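Local coordinates for protein CsuC (Acinetobacter baumannii, PDB 6FJY) that probably acts as the periplasmic chaperone of archaic Csu pili, holding the tip adhesin CsuE in a pre-assembly complex by donor-strand complementation, at residues K11-E16 / E133-L138. Numbering follows the deposited sequence.
Sequences KIEANE and EESQKL
Ser-135 OG, beside the carboxylate of Glu-13, is gripped by several groups from the residues that precede its helix: it is hydrogen-bonded to Thr-132 OG1, and more weakly to Gly-130 N and Ser-129 OG. With OG thus engaged, Ser-135 presents its CB to Glu-13, 3.5 Å from OE1. Glu-13 OE2 stays 3.9 Å from Ser-135 OG, so the carboxylate rests against the serine by van der Waals contact. A bend at chi2 (-72°) folds the Glu-13 chain and carries its carboxylate to Ser-135. There OE1 accepts a hydrogen bond from Ser-129 N, which satisfies this oxygen of a buried residue and ties residues 11-16 to the loop leading into the helix. Nearer solvent, the exposed Asn-15 and Glu-134 approach each other from opposite directions. Asn-15 ND2 stops 3.6 Å from Glu-134 OE1, with the amide and carboxylate planes turned 65° apart, an approach without a hydrogen bond. Glu-13 to Glu-16 form a type I beta turn, closed by Glu-16 N to Glu-13 O at 3.1 Å. Glu-16 OE1 also receives Glu-13 N at 3.3 Å, the N-H coming from above the carboxylate plane. The contact sets this turn, following strand 11-12 in the PapD-like N-terminal domain, against helix 133-140, which lies in the connection to the second sheet of this two-domain, Ig-like chaperone fold.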
loop_
_atom_site.group_PDB
_atom_site.type_symbol
_atom_site.label_atom_id
_atom_site.label_comp_id
_atom_site.label_asym_id
_atom_site.label_seq_id
_atom_site.Cartn_x
_atom_site.Cartn_y
_atom_site.Cartn_z
ATOM N N LYS A 11 -4.711 -6.185 1.629
ATOM C CA LYS A 11 -5.192 -7.434 2.202
ATOM C C LYS A 11 -6.429 -7.155 3.040
ATOM O O LYS A 11 -6.648 -6.032 3.503
ATOM C CB LYS A 11 -4.133 -8.168 3.043
ATOM C CG LYS A 11 -3.023 -7.317 3.653
ATOM C CD LYS A 11 -3.481 -6.390 4.753
ATOM C CE LYS A 11 -2.326 -5.460 5.162
ATOM N NZ LYS A 11 -2.672 -4.465 6.233
ATOM N N ILE A 12 -7.245 -8.195 3.195
ATOM C CA ILE A 12 -8.481 -8.173 3.970
ATOM C C ILE A 12 -8.332 -9.212 5.076
ATOM O O ILE A 12 -8.272 -10.416 4.796
ATOM C CB ILE A 12 -9.701 -8.481 3.093
ATOM C CG1 ILE A 12 -9.611 -7.702 1.778
ATOM C CG2 ILE A 12 -10.993 -8.147 3.840
ATOM C CD1 ILE A 12 -10.799 -7.901 0.850
ATOM N N GLU A 13 -8.254 -8.757 6.325
ATOM C CA GLU A 13 -8.045 -9.679 7.431
ATOM C C GLU A 13 -9.319 -10.482 7.708
ATOM O O GLU A 13 -10.403 -10.204 7.169
ATOM C CB GLU A 13 -7.584 -8.926 8.679
ATOM C CG GLU A 13 -6.320 -8.080 8.473
ATOM C CD GLU A 13 -5.057 -8.888 8.326
ATOM O OE1 GLU A 13 -5.101 -10.118 8.524
ATOM O OE2 GLU A 13 -4.011 -8.281 8.018
ATOM N N ALA A 14 -9.174 -11.504 8.566
ATOM C CA ALA A 14 -10.287 -12.413 8.832
ATOM C C ALA A 14 -11.467 -11.693 9.473
ATOM O O ALA A 14 -12.624 -12.010 9.177
ATOM C CB ALA A 14 -9.830 -13.573 9.715
ATOM N N ASN A 15 -11.204 -10.715 10.338
ATOM C CA ASN A 15 -12.276 -9.995 11.017
ATOM C C ASN A 15 -12.701 -8.724 10.281
ATOM O O ASN A 15 -13.472 -7.931 10.830
ATOM C CB ASN A 15 -11.870 -9.654 12.453
ATOM C CG ASN A 15 -10.625 -8.790 12.528
ATOM O OD1 ASN A 15 -10.185 -8.206 11.536
ATOM N ND2 ASN A 15 -10.054 -8.700 13.720
ATOM N N GLU A 16 -12.199 -8.506 9.070
ATOM C CA GLU A 16 -12.570 -7.366 8.238
ATOM C C GLU A 16 -13.450 -7.832 7.086
ATOM O O GLU A 16 -13.134 -8.820 6.421
ATOM C CB GLU A 16 -11.328 -6.659 7.690
ATOM C CG GLU A 16 -10.477 -5.936 8.728
ATOM C CD GLU A 16 -9.201 -5.370 8.132
ATOM O OE1 GLU A 16 -8.941 -5.617 6.935
ATOM O OE2 GLU A 16 -8.465 -4.666 8.850
ATOM N N GLU A 133 -0.230 -6.007 14.228
ATOM C CA GLU A 133 -0.038 -6.673 15.512
ATOM C C GLU A 133 -1.089 -7.754 15.721
ATOM O O GLU A 133 -0.773 -8.878 16.130
ATOM C CB GLU A 133 -0.077 -5.649 16.650
ATOM N N GLU A 134 -2.352 -7.429 15.434
ATOM C CA GLU A 134 -3.434 -8.386 15.636
ATOM C C GLU A 134 -3.273 -9.607 14.740
ATOM O O GLU A 134 -3.488 -10.741 15.182
ATOM C CB GLU A 134 -4.784 -7.711 15.396
ATOM C CG GLU A 134 -5.960 -8.446 16.020
ATOM C CD GLU A 134 -7.242 -7.631 16.001
ATOM O OE1 GLU A 134 -7.377 -6.745 15.130
ATOM O OE2 GLU A 134 -8.114 -7.876 16.864
ATOM N N SER A 135 -2.905 -9.395 13.473
ATOM C CA SER A 135 -2.730 -10.528 12.571
ATOM C C SER A 135 -1.467 -11.312 12.903
ATOM O O SER A 135 -1.388 -12.508 12.604
ATOM C CB SER A 135 -2.695 -10.060 11.112
ATOM O OG SER A 135 -1.596 -9.202 10.876
ATOM N N GLN A 136 -0.469 -10.655 13.495
ATOM C CA GLN A 136 0.716 -11.372 13.956
ATOM C C GLN A 136 0.371 -12.351 15.077
ATOM O O GLN A 136 0.870 -13.483 15.097
ATOM C CB GLN A 136 1.784 -10.374 14.415
ATOM C CG GLN A 136 2.652 -9.823 13.289
ATOM C CD GLN A 136 3.672 -8.792 13.761
ATOM O OE1 GLN A 136 3.644 -8.343 14.907
ATOM N NE2 GLN A 136 4.571 -8.401 12.864
ATOM N N LYS A 137 -0.471 -11.926 16.024
ATOM C CA LYS A 137 -0.935 -12.829 17.076
ATOM C C LYS A 137 -1.722 -14.000 16.507
ATOM O O LYS A 137 -1.603 -15.129 16.998
ATOM C CB LYS A 137 -1.781 -12.072 18.101
ATOM C CG LYS A 137 -0.974 -11.294 19.125
ATOM C CD LYS A 137 -1.882 -10.580 20.114
ATOM C CE LYS A 137 -1.085 -9.710 21.066
ATOM N NZ LYS A 137 -1.974 -8.949 21.982
ATOM N N LEU A 138 -2.542 -13.750 15.482
ATOM C CA LEU A 138 -3.301 -14.832 14.862
ATOM C C LEU A 138 -2.361 -15.892 14.313
ATOM O O LEU A 138 -2.564 -17.094 14.521
ATOM C CB LEU A 138 -4.187 -14.284 13.742
ATOM C CG LEU A 138 -5.694 -14.203 13.976
ATOM C CD1 LEU A 138 -6.392 -13.767 12.696
ATOM C CD2 LEU A 138 -6.236 -15.535 14.462
#